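Local coordinates for protein CMP-sialic acid transporter 1 (Zea mays, PDB 6I1R) that probably carries CMP-sialic acid from the cytoplasm into the Golgi as a membrane antiporter, and binds cytidine-5'-monophosphate in an outward-facing conformation, at residues B[75-78]-B[79-83]; B[91-95]-B[96-100]; B[166-169]-B[170-174]; B[187-190]-B[191-195]; B[255-258]-B[259-263]. The protein carries 5 engineered substitutions. All blocks are in the same frame, centred on the assembly; numbering follows the deposited sequence.

How the contacts relate
All five contacts are local, each within one helix or at a junction, and they follow one another along the chain in the order of their numbers. Contacts 1 and 2 share helix 76-92: the first holds its opening turns, beside the bound nucleotide, the second its far end, with centres about 23 Å apart. Contact 3, in the middle of helix 160-186, packs against both. Contact 4 begins helix 191-216 and contact 5 joins helix 234-256 to helix 259-279; Lys255 ties these two together through Gln194 and Asp189. Contact 2 lies across the chain's centre from contacts 4 and 5, about 37 and 29 Å away between centres, so the set runs through this all-helical membrane transporter.

Contact 1: residues B[75-78]-B[79-83]; sequences YVVP and SVIYL. With C5P (cytidine-5'-monophosphate), chain D.
Val76 and Val80 meet with their side chains at a slant, CG1 of Val76 lying 3.9 Å from CG2 of Val80. A second pair, crossed in a similar way, follows one residue on, where Val77 CG1 approaches Ile81 CD1 at 3.6 Å. Ile81 has CG1 anti to its carbonyl carbon (chi1 -60°), which lays the branch back along the helix toward Val77. Branched aliphatic residues suit these places because they pack against neighbouring helices: Val76 and Val80 rest on Phe201 and Phe205 of helix 191-216, while Val77 and Ile81 reach Tyr179 and Ala176 of helix 160-186. These pairs are the i to i+4 neighbours of the first turns of helix 76-92, part of the all-helical nucleotide-sugar transporter fold. The backbone bond from Ile81 N to Val77 O is 2.9 Å long. Pro78 fits so near the helix start, where its lack of an N-H costs little, and its carbonyl accepts from Tyr82 N at 2.8 Å.

Ser79, Tyr82 and Leu83 belong to the pocket for cytidine-5'-monophosphate. Tyr82 turns one ring face to the phosphate, with O1P 3.2 Å above the plane and over the ring centre, while its CB comes to 3.2 Å from the ribose O4'. Small Ser79 lets the sugar come close, its CB being 3.3 Å from O3', and Leu83 sets CB 3.4 Å from O2'.

Contact 2: residues B[91-95]-B[96-100]; sequences ATLTY and VDPST
Thr92 O receives two backbone donors, Tyr95 N at 2.6 Å and Val96 N at 3.2 Å, which arrive from opposite faces of the carbonyl plane. These bonds carry the chain out of helix 76-92 and into the turn leading to helix 98-104. Beside them the side chains of Thr92 and Val96 meet obliquely, methyl to methyl, with CG2 of each 3.9 Å from the other. Val96 has CG1 anti to its carbonyl carbon (chi1 -61°), leaving CG2 between the backbone N and carbonyl carbon and directed at Thr92. The hydroxyl of Thr92 is bonded back to Val88 O, so the methyl is left for packing. Were Val96 a glycine, the Thr92 methyl and the side chain of Tyr101 would probably both lose the group they pack on. Further round, Leu93 CD2 rests 3.9 Å from Pro98 CA.

Asp97 is the N-cap of helix 98-104. Its OD1 takes Thr100 N at 2.8 Å nearly along the C-O axis, the Thr100 hydroxyl at 2.6 Å from the syn side, and Ser99 OG from above the carboxylate plane. The Thr94 hydroxyl donates to Ala91 O and accepts from Gly222 N of the second subunit, linking the turn to the dimer partner. Three donors on one carboxylate oxygen are likely to favour the ionised form of Asp97, whose charge would in turn suit the positive end of the helix dipole.

Contact 3: residues B[166-169]-B[170-174]; sequences GILS and ACLSA
Leu168 and Leu172, one helical turn apart, meet through their branch ends, the side chains crossing at an angle with CD1 of each 3.8 Å from the other. The CG of Leu168 stands anti to the backbone N (chi1 168°), whereas that of Leu172 stands anti to the carbonyl carbon (chi1 -68°) and leans back over the preceding turn. This brings Leu172 CG within 3.4 Å of Leu168 O, the same oxygen that accepts from Leu172 N at 3.1 Å. A serine in place of Leu172 is likely to set the Leu168 branch free to turn and deprive Val88 of helix 76-92 of an apolar partner.

The closely packed side of helix 160-186 is built from small residues. Gly166, Ser169 and Ala170 are buried, which lets other parts of the chain come near: Ser169 lies on His85 and Val88. Ala170 O takes both Ala174 N within the helix and the Thr111 hydroxyl of helix 108-118. The bond from Ser173 N to Ser169 O is 2.9 Å long. In contrast, Ile167 and Leu168 lie on the surface. Ile167 CG2 is a looser 4.5 Å from Cys171 SG, though Ile167 still rests partly on Leu107. Bulky aliphatic groups suit that side, which may face lipid in this predicted membrane span. The chemistry implies a membrane helix whose small residues admit neighbours while Ile167 and Leu168 present an apolar surface.

Contact 4: residues B[187-190]-B[191-195]; sequences NNDS and LYWQN
Ser190 is the N-cap of helix 191-216, and its carbonyl joins the first turn by accepting from Gln194 N at 3.0 Å and, weakly, from Trp193 N. Serine suits an N-cap because it is short and polar, but here its hydroxyl is bonded to Glu56 of helix 37-59, fixing the helix start to a neighbour. The OG stands anti to the backbone N (chi1 -176°), so that it lies beside Leu191 N without bonding it, is turned to Glu56, and comes to 4.0 Å from Tyr192 CD2.

Gln194 runs alongside the Ser190 carbonyl. Its CG lies 3.3 Å from Ser190 O, and beyond it the chain extends toward the loop, so that NE2 comes 3.6 Å from Asn187 CB and 3.9 Å from Asp189 CB. The amide has a use for both ends in this buried place: OE1 accepts from Lys255 NZ, while NE2 donates to Met184 O at the end of the preceding helix. A glutamine is long enough to span these groups and carries both a donor and an acceptor.

Asp189 lies alongside Trp193, the two side chains pointing the same way with carboxylate and ring planes 40° apart. Aspartate suits the place because its short side chain can accept from the backbone N-H of Thr66, and tryptophan because its flat indole can lay an edge against the carboxylate. The oxygen held by Thr66 N, OD2, sits at that edge and in the ring plane, 3.3 Å from Trp193 CD1.

Contact 5: residues B[255-258]-B[259-263]; sequences KYSD and NIVKV
Asp258 OD1 accepts from Val261 N at 2.9 Å, the angle at the hydrogen being 157°. The carboxylate reaches this N-H because CG stands between the backbone N and the carbonyl carbon (chi1 51°), which folds the short side chain over the start of the helix. Weaker backbone bonds run to the carbonyl of the same residue: Val261 N lies 3.2 Å from Asp258 O, and Lys262 N is 3.3 Å from that oxygen.

Asp258 is thus an N-cap, opening helix 259-279 directly after the short break that ends helix 234-256. Aspartate suits the position, since the N-H groups of the first turn have no carbonyl of a preceding turn to bond and the carboxylate supplies an acceptor; its negative charge would probably be favoured by the positive helix end. Its second oxygen, OD2, makes a long, weak ion pair with Arg122.

The packing contacts gather round Val261, whose side chain crosses that of Asp258 at about a right angle. Val261 CG2 lies 3.3 Å from Asp258 OD1, and the OG of Ser257, the residue before Asp258, comes to 3.5 Å from the same methyl. A compact branched residue suits this place beside the cap, where it touches Leu253 and Phe304.

Polar links to helix 160-186 come from Asn259, whose backbone N donates to Glu181 and whose ND2 donates to Gly177 O. Asparagine suits this place because its short side chain ends in an N-H donor that a backbone carbonyl can accept.

Contact 1: residues B[75-78]-B[79-83]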
# COMPACT_ATOMS: atom_id res chain seq x y z
N TYR B 75 -20.97 4.78 25.52
CA TYR B 75 -20.13 5.33 24.45
C TYR B 75 -19.05 4.33 24.02
O TYR B 75 -18.31 4.60 23.07
CB TYR B 75 -19.52 6.67 24.89
CG TYR B 75 -20.52 7.80 24.97
CD1 TYR B 75 -21.26 8.02 26.12
CD2 TYR B 75 -20.73 8.64 23.89
CE1 TYR B 75 -22.18 9.05 26.20
CE2 TYR B 75 -21.65 9.68 23.95
CZ TYR B 75 -22.38 9.89 25.11
OH TYR B 75 -23.28 10.91 25.19
N VAL B 76 -18.97 3.18 24.69
CA VAL B 76 -18.03 2.12 24.30
C VAL B 76 -18.52 1.48 22.99
O VAL B 76 -17.71 1.17 22.11
CB VAL B 76 -17.87 1.05 25.40
CG1 VAL B 76 -16.84 -0.01 25.02
CG2 VAL B 76 -17.51 1.65 26.76
N VAL B 77 -19.83 1.33 22.87
CA VAL B 77 -20.44 0.45 21.86
C VAL B 77 -19.93 0.81 20.46
O VAL B 77 -19.41 -0.07 19.77
CB VAL B 77 -21.99 0.48 21.94
CG1 VAL B 77 -22.64 -0.23 20.77
CG2 VAL B 77 -22.49 -0.09 23.26
N PRO B 78 -20.03 2.09 20.04
CA PRO B 78 -19.55 2.44 18.70
C PRO B 78 -18.13 1.92 18.42
O PRO B 78 -17.87 1.41 17.33
CB PRO B 78 -19.57 3.97 18.66
CG PRO B 78 -20.64 4.34 19.64
CD PRO B 78 -20.51 3.30 20.73
N SER B 79 -17.25 2.03 19.41
CA SER B 79 -15.86 1.59 19.26
C SER B 79 -15.80 0.06 19.11
O SER B 79 -14.97 -0.45 18.35
CB SER B 79 -15.01 2.06 20.42
OG SER B 79 -14.79 3.46 20.35
N VAL B 80 -16.66 -0.66 19.83
CA VAL B 80 -16.72 -2.13 19.72
C VAL B 80 -17.20 -2.51 18.31
O VAL B 80 -16.67 -3.43 17.71
CB VAL B 80 -17.61 -2.75 20.81
CG1 VAL B 80 -17.99 -4.19 20.48
CG2 VAL B 80 -16.96 -2.68 22.18
N ILE B 81 -18.21 -1.79 17.81
CA ILE B 81 -18.74 -2.06 16.47
C ILE B 81 -17.63 -1.80 15.45
O ILE B 81 -17.35 -2.64 14.59
CB ILE B 81 -19.99 -1.22 16.17
CG1 ILE B 81 -21.14 -1.50 17.15
CG2 ILE B 81 -20.44 -1.42 14.73
CD1 ILE B 81 -22.22 -0.44 17.16
N TYR B 82 -16.99 -0.63 15.56
CA TYR B 82 -15.97 -0.21 14.60
C TYR B 82 -14.78 -1.18 14.62
O TYR B 82 -14.16 -1.42 13.58
CB TYR B 82 -15.51 1.22 14.88
CG TYR B 82 -16.40 2.30 14.30
CD1 TYR B 82 -16.75 2.30 12.96
CD2 TYR B 82 -16.88 3.34 15.09
CE1 TYR B 82 -17.56 3.28 12.42
CE2 TYR B 82 -17.69 4.33 14.56
CZ TYR B 82 -18.03 4.30 13.22
OH TYR B 82 -18.82 5.28 12.69
N LEU B 83 -14.45 -1.73 15.79
CA LEU B 83 -13.39 -2.74 15.91
C LEU B 83 -13.76 -3.98 15.11
O LEU B 83 -12.97 -4.49 14.31
CB LEU B 83 -13.19 -3.08 17.40
CG LEU B 83 -12.13 -4.13 17.71
CD1 LEU B 83 -10.73 -3.54 17.63
CD2 LEU B 83 -12.37 -4.75 19.08
O3P C5P D . -13.44 7.37 14.44
P C5P D . -13.42 5.90 14.10
O1P C5P D . -14.72 5.38 13.53
O2P C5P D . -12.19 5.44 13.36
O5' C5P D . -13.31 5.18 15.54
C5' C5P D . -12.16 4.40 15.87
C4' C5P D . -12.58 2.96 16.15
O4' C5P D . -12.51 2.19 14.95
C3' C5P D . -11.67 2.31 17.18
O3' C5P D . -12.43 1.99 18.36
C2' C5P D . -11.08 1.08 16.51
O2' C5P D . -11.40 -0.14 17.18
C1' C5P D . -11.65 1.06 15.10
N1 C5P D . -10.56 1.12 14.12
C2 C5P D . -9.70 0.01 13.96
N3 C5P D . -8.69 0.06 13.06
C4 C5P D . -8.51 1.16 12.31
C5 C5P D . -9.35 2.26 12.45
C6 C5P D . -10.38 2.21 13.38
O2 C5P D . -9.87 -1.02 14.65
N4 C5P D . -7.49 1.20 11.40

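Contact 2: residues B[91-95]-B[96-100]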
# COMPACT_ATOMS: atom_id res chain seq x y z
N ALA B 91 -11.19 -9.03 6.57
CA ALA B 91 -11.58 -10.38 6.18
C ALA B 91 -12.11 -10.37 4.73
O ALA B 91 -11.68 -11.18 3.91
CB ALA B 91 -12.60 -10.93 7.14
N THR B 92 -13.00 -9.42 4.43
CA THR B 92 -13.64 -9.32 3.11
C THR B 92 -12.59 -9.28 2.00
O THR B 92 -12.60 -10.11 1.08
CB THR B 92 -14.55 -8.09 3.02
OG1 THR B 92 -15.31 -7.98 4.22
CG2 THR B 92 -15.48 -8.13 1.83
N LEU B 93 -11.65 -8.34 2.12
CA LEU B 93 -10.64 -8.07 1.09
C LEU B 93 -9.81 -9.32 0.76
O LEU B 93 -9.10 -9.31 -0.24
CB LEU B 93 -9.74 -6.92 1.57
CG LEU B 93 -10.37 -5.53 1.57
CD1 LEU B 93 -9.60 -4.59 2.48
CD2 LEU B 93 -10.46 -4.96 0.16
N THR B 94 -9.87 -10.37 1.58
CA THR B 94 -9.16 -11.62 1.27
C THR B 94 -10.02 -12.52 0.38
O THR B 94 -9.59 -13.62 0.04
CB THR B 94 -8.71 -12.36 2.54
OG1 THR B 94 -9.84 -12.96 3.17
CG2 THR B 94 -7.99 -11.46 3.52
N TYR B 95 -11.22 -12.09 0.01
CA TYR B 95 -12.03 -12.81 -0.98
C TYR B 95 -12.28 -11.93 -2.23
O TYR B 95 -12.48 -12.47 -3.31
CB TYR B 95 -13.37 -13.26 -0.38
CG TYR B 95 -13.25 -14.24 0.76
CD1 TYR B 95 -13.08 -13.80 2.06
CD2 TYR B 95 -13.34 -15.61 0.54
CE1 TYR B 95 -12.99 -14.70 3.11
CE2 TYR B 95 -13.24 -16.51 1.58
CZ TYR B 95 -13.07 -16.06 2.87
OH TYR B 95 -12.98 -16.94 3.91
N VAL B 96 -12.27 -10.61 -2.08
CA VAL B 96 -12.66 -9.71 -3.18
C VAL B 96 -11.55 -8.68 -3.42
O VAL B 96 -10.85 -8.27 -2.50
CB VAL B 96 -14.01 -9.02 -2.90
CG1 VAL B 96 -15.14 -10.02 -2.74
CG2 VAL B 96 -13.94 -8.09 -1.70
N ASP B 97 -11.42 -8.27 -4.68
CA ASP B 97 -10.57 -7.12 -5.04
C ASP B 97 -11.17 -5.86 -4.41
O ASP B 97 -12.38 -5.81 -4.17
CB ASP B 97 -10.42 -6.98 -6.55
CG ASP B 97 -11.72 -7.06 -7.34
OD1 ASP B 97 -12.66 -6.32 -6.99
OD2 ASP B 97 -11.78 -7.86 -8.30
N PRO B 98 -10.34 -4.84 -4.12
CA PRO B 98 -10.82 -3.62 -3.45
C PRO B 98 -11.92 -2.87 -4.22
O PRO B 98 -12.70 -2.15 -3.60
CB PRO B 98 -9.58 -2.72 -3.32
CG PRO B 98 -8.44 -3.70 -3.32
CD PRO B 98 -8.88 -4.75 -4.31
N SER B 99 -11.98 -3.03 -5.54
CA SER B 99 -13.03 -2.38 -6.34
C SER B 99 -14.40 -3.01 -6.01
O SER B 99 -15.36 -2.29 -5.73
CB SER B 99 -12.73 -2.46 -7.82
OG SER B 99 -12.42 -3.79 -8.20
N THR B 100 -14.47 -4.34 -6.05
CA THR B 100 -15.68 -5.07 -5.66
C THR B 100 -16.10 -4.65 -4.24
O THR B 100 -17.28 -4.45 -3.97
CB THR B 100 -15.47 -6.58 -5.77
OG1 THR B 100 -15.22 -6.90 -7.14
CG2 THR B 100 -16.64 -7.40 -5.27

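Contact 3: residues B[166-169]-B[170-174]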
# COMPACT_ATOMS: atom_id res chain seq x y z
N GLY B 166 -19.18 -8.58 2.86
CA GLY B 166 -19.49 -7.24 2.35
C GLY B 166 -20.83 -6.74 2.88
O GLY B 166 -20.95 -5.57 3.25
N ILE B 167 -21.81 -7.63 2.91
CA ILE B 167 -23.16 -7.29 3.39
C ILE B 167 -23.11 -7.04 4.91
O ILE B 167 -23.64 -6.04 5.38
CB ILE B 167 -24.17 -8.40 3.02
CG1 ILE B 167 -24.40 -8.47 1.51
CG2 ILE B 167 -25.48 -8.21 3.78
CD1 ILE B 167 -25.07 -9.74 1.04
N LEU B 168 -22.48 -7.96 5.65
CA LEU B 168 -22.37 -7.82 7.11
C LEU B 168 -21.60 -6.54 7.46
O LEU B 168 -21.94 -5.85 8.42
CB LEU B 168 -21.67 -9.06 7.69
CG LEU B 168 -21.21 -8.95 9.15
CD1 LEU B 168 -22.35 -8.56 10.07
CD2 LEU B 168 -20.59 -10.26 9.61
N SER B 169 -20.56 -6.24 6.68
CA SER B 169 -19.78 -5.01 6.86
C SER B 169 -20.70 -3.78 6.85
O SER B 169 -20.58 -2.92 7.72
CB SER B 169 -18.71 -4.89 5.80
OG SER B 169 -17.97 -3.69 5.96
N ALA B 170 -21.60 -3.71 5.88
CA ALA B 170 -22.47 -2.55 5.70
C ALA B 170 -23.44 -2.41 6.88
O ALA B 170 -23.75 -1.29 7.30
CB ALA B 170 -23.22 -2.67 4.39
N CYS B 171 -23.93 -3.53 7.40
CA CYS B 171 -24.86 -3.54 8.53
C CYS B 171 -24.17 -2.99 9.79
O CYS B 171 -24.78 -2.23 10.55
CB CYS B 171 -25.39 -4.94 8.80
SG CYS B 171 -26.22 -5.69 7.38
N LEU B 172 -22.92 -3.38 10.00
CA LEU B 172 -22.14 -2.90 11.15
C LEU B 172 -21.83 -1.41 10.98
O LEU B 172 -22.03 -0.62 11.90
CB LEU B 172 -20.85 -3.72 11.26
CG LEU B 172 -21.04 -5.19 11.66
CD1 LEU B 172 -19.79 -6.00 11.35
CD2 LEU B 172 -21.40 -5.31 13.13
N SER B 173 -21.35 -1.04 9.79
CA SER B 173 -21.08 0.36 9.47
C SER B 173 -22.29 1.23 9.84
O SER B 173 -22.17 2.21 10.57
CB SER B 173 -20.72 0.53 8.02
OG SER B 173 -20.62 1.90 7.67
N ALA B 174 -23.45 0.83 9.33
CA ALA B 174 -24.71 1.53 9.59
C ALA B 174 -25.01 1.53 11.09
O ALA B 174 -25.32 2.57 11.66
CB ALA B 174 -25.83 0.88 8.81

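Contact 4: residues B[187-190]-B[191-195]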
# COMPACT_ATOMS: atom_id res chain seq x y z
N ASN B 187 -29.64 12.19 25.09
CA ASN B 187 -29.30 13.10 26.18
C ASN B 187 -29.54 14.55 25.76
O ASN B 187 -29.54 14.89 24.57
CB ASN B 187 -27.83 12.96 26.62
CG ASN B 187 -27.61 11.93 27.71
OD1 ASN B 187 -28.53 11.21 28.10
ND2 ASN B 187 -26.39 11.86 28.21
N ASN B 188 -29.71 15.41 26.76
CA ASN B 188 -29.80 16.86 26.57
C ASN B 188 -28.42 17.47 26.84
O ASN B 188 -28.31 18.65 27.17
CB ASN B 188 -30.92 17.47 27.42
CG ASN B 188 -31.43 16.54 28.51
OD1 ASN B 188 -30.67 16.12 29.38
ND2 ASN B 188 -32.71 16.21 28.46
N ASP B 189 -27.37 16.67 26.65
CA ASP B 189 -26.03 16.99 27.15
C ASP B 189 -25.30 17.89 26.14
O ASP B 189 -25.82 18.18 25.06
CB ASP B 189 -25.23 15.72 27.44
CG ASP B 189 -25.38 15.19 28.86
OD1 ASP B 189 -26.42 15.46 29.49
OD2 ASP B 189 -24.45 14.50 29.32
N SER B 190 -24.10 18.33 26.52
CA SER B 190 -23.26 19.17 25.67
C SER B 190 -22.61 18.32 24.57
O SER B 190 -22.11 17.23 24.84
CB SER B 190 -22.22 19.89 26.48
OG SER B 190 -21.46 20.77 25.67
N LEU B 191 -22.60 18.84 23.35
CA LEU B 191 -21.97 18.17 22.21
C LEU B 191 -20.51 17.83 22.56
O LEU B 191 -20.04 16.74 22.25
CB LEU B 191 -22.03 19.09 20.99
CG LEU B 191 -21.40 18.55 19.71
CD1 LEU B 191 -22.06 17.24 19.28
CD2 LEU B 191 -21.48 19.57 18.58
N TYR B 192 -19.84 18.76 23.22
CA TYR B 192 -18.40 18.65 23.49
C TYR B 192 -18.14 17.60 24.58
O TYR B 192 -17.08 16.98 24.58
CB TYR B 192 -17.83 20.01 23.87
CG TYR B 192 -18.11 21.12 22.88
CD1 TYR B 192 -17.78 20.97 21.54
CD2 TYR B 192 -18.71 22.30 23.28
CE1 TYR B 192 -18.04 21.98 20.62
CE2 TYR B 192 -18.97 23.32 22.37
CZ TYR B 192 -18.63 23.15 21.04
OH TYR B 192 -18.89 24.15 20.13
N TRP B 193 -19.08 17.40 25.50
CA TRP B 193 -18.94 16.37 26.53
C TRP B 193 -19.29 14.99 25.95
O TRP B 193 -18.70 13.98 26.36
CB TRP B 193 -19.80 16.70 27.76
CG TRP B 193 -19.98 15.56 28.72
CD1 TRP B 193 -21.16 14.98 29.08
CD2 TRP B 193 -18.95 14.85 29.44
NE1 TRP B 193 -20.94 13.96 29.98
CE2 TRP B 193 -19.59 13.86 30.21
CE3 TRP B 193 -17.55 14.96 29.50
CZ2 TRP B 193 -18.88 12.99 31.04
CZ3 TRP B 193 -16.86 14.10 30.32
CH2 TRP B 193 -17.51 13.12 31.07
N GLN B 194 -20.22 14.95 25.01
CA GLN B 194 -20.58 13.70 24.34
C GLN B 194 -19.39 13.24 23.48
O GLN B 194 -19.00 12.07 23.51
CB GLN B 194 -21.87 13.87 23.54
CG GLN B 194 -23.09 14.09 24.43
CD GLN B 194 -24.37 14.33 23.65
OE1 GLN B 194 -24.40 15.10 22.69
NE2 GLN B 194 -25.44 13.69 24.08
N ASN B 195 -18.81 14.19 22.74
CA ASN B 195 -17.60 13.93 21.96
C ASN B 195 -16.49 13.40 22.88
O ASN B 195 -15.85 12.40 22.55
CB ASN B 195 -17.11 15.19 21.24
CG ASN B 195 -18.00 15.62 20.09
OD1 ASN B 195 -18.91 14.89 19.70
ND2 ASN B 195 -17.75 16.80 19.55

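Contact 5: residues B[255-258]-B[259-263]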
# COMPACT_ATOMS: atom_id res chain seq x y z
N LYS B 255 -25.95 14.87 16.38
CA LYS B 255 -26.70 15.57 17.43
C LYS B 255 -27.85 16.37 16.80
O LYS B 255 -29.02 16.09 17.08
CB LYS B 255 -25.77 16.48 18.25
CG LYS B 255 -26.07 16.52 19.74
CD LYS B 255 -25.85 17.87 20.39
CE LYS B 255 -25.72 17.82 21.90
NZ LYS B 255 -26.65 16.84 22.51
N TYR B 256 -27.52 17.34 15.96
CA TYR B 256 -28.49 18.33 15.47
C TYR B 256 -29.03 17.95 14.09
O TYR B 256 -29.69 18.77 13.44
CB TYR B 256 -27.85 19.72 15.44
CG TYR B 256 -27.34 20.18 16.78
CD1 TYR B 256 -26.06 19.86 17.20
CD2 TYR B 256 -28.14 20.91 17.64
CE1 TYR B 256 -25.58 20.27 18.43
CE2 TYR B 256 -27.67 21.33 18.88
CZ TYR B 256 -26.39 21.01 19.28
OH TYR B 256 -25.92 21.41 20.50
N SER B 257 -28.78 16.73 13.62
CA SER B 257 -29.32 16.31 12.33
C SER B 257 -29.61 14.81 12.36
O SER B 257 -30.13 14.32 13.35
CB SER B 257 -28.38 16.70 11.21
OG SER B 257 -29.04 16.58 9.96
N ASP B 258 -29.30 14.09 11.28
CA ASP B 258 -29.54 12.65 11.23
C ASP B 258 -28.54 11.98 10.28
O ASP B 258 -27.87 12.65 9.49
CB ASP B 258 -30.98 12.33 10.81
CG ASP B 258 -31.43 13.05 9.55
OD1 ASP B 258 -30.68 13.00 8.55
OD2 ASP B 258 -32.53 13.64 9.58
N ASN B 259 -28.49 10.65 10.36
CA ASN B 259 -27.58 9.81 9.57
C ASN B 259 -27.84 9.96 8.06
O ASN B 259 -26.91 9.81 7.27
CB ASN B 259 -27.72 8.32 9.92
CG ASN B 259 -26.56 7.81 10.75
OD1 ASN B 259 -25.46 7.61 10.23
ND2 ASN B 259 -26.80 7.57 12.03
N ILE B 260 -29.08 10.24 7.68
CA ILE B 260 -29.41 10.28 6.26
C ILE B 260 -28.78 11.53 5.63
O ILE B 260 -28.31 11.48 4.50
CB ILE B 260 -30.93 10.17 6.03
CG1 ILE B 260 -31.45 8.82 6.54
CG2 ILE B 260 -31.28 10.40 4.57
CD1 ILE B 260 -32.95 8.74 6.68
N VAL B 261 -28.74 12.64 6.37
CA VAL B 261 -28.03 13.83 5.90
C VAL B 261 -26.53 13.50 5.80
O VAL B 261 -25.86 13.94 4.85
CB VAL B 261 -28.28 15.05 6.81
CG1 VAL B 261 -27.32 16.20 6.50
CG2 VAL B 261 -29.72 15.53 6.73
N LYS B 262 -26.01 12.74 6.75
CA LYS B 262 -24.61 12.30 6.70
C LYS B 262 -24.37 11.57 5.37
O LYS B 262 -23.54 12.00 4.58
CB LYS B 262 -24.26 11.42 7.90
CG LYS B 262 -22.86 10.80 7.89
CD LYS B 262 -22.70 9.73 8.95
CE LYS B 262 -21.64 8.67 8.69
NZ LYS B 262 -21.29 8.49 7.27
N VAL B 263 -25.12 10.50 5.13
CA VAL B 263 -24.84 9.61 3.98
C VAL B 263 -25.11 10.34 2.66
O VAL B 263 -24.57 9.93 1.63
CB VAL B 263 -25.60 8.27 4.06
CG1 VAL B 263 -25.17 7.45 5.27
CG2 VAL B 263 -27.11 8.45 4.04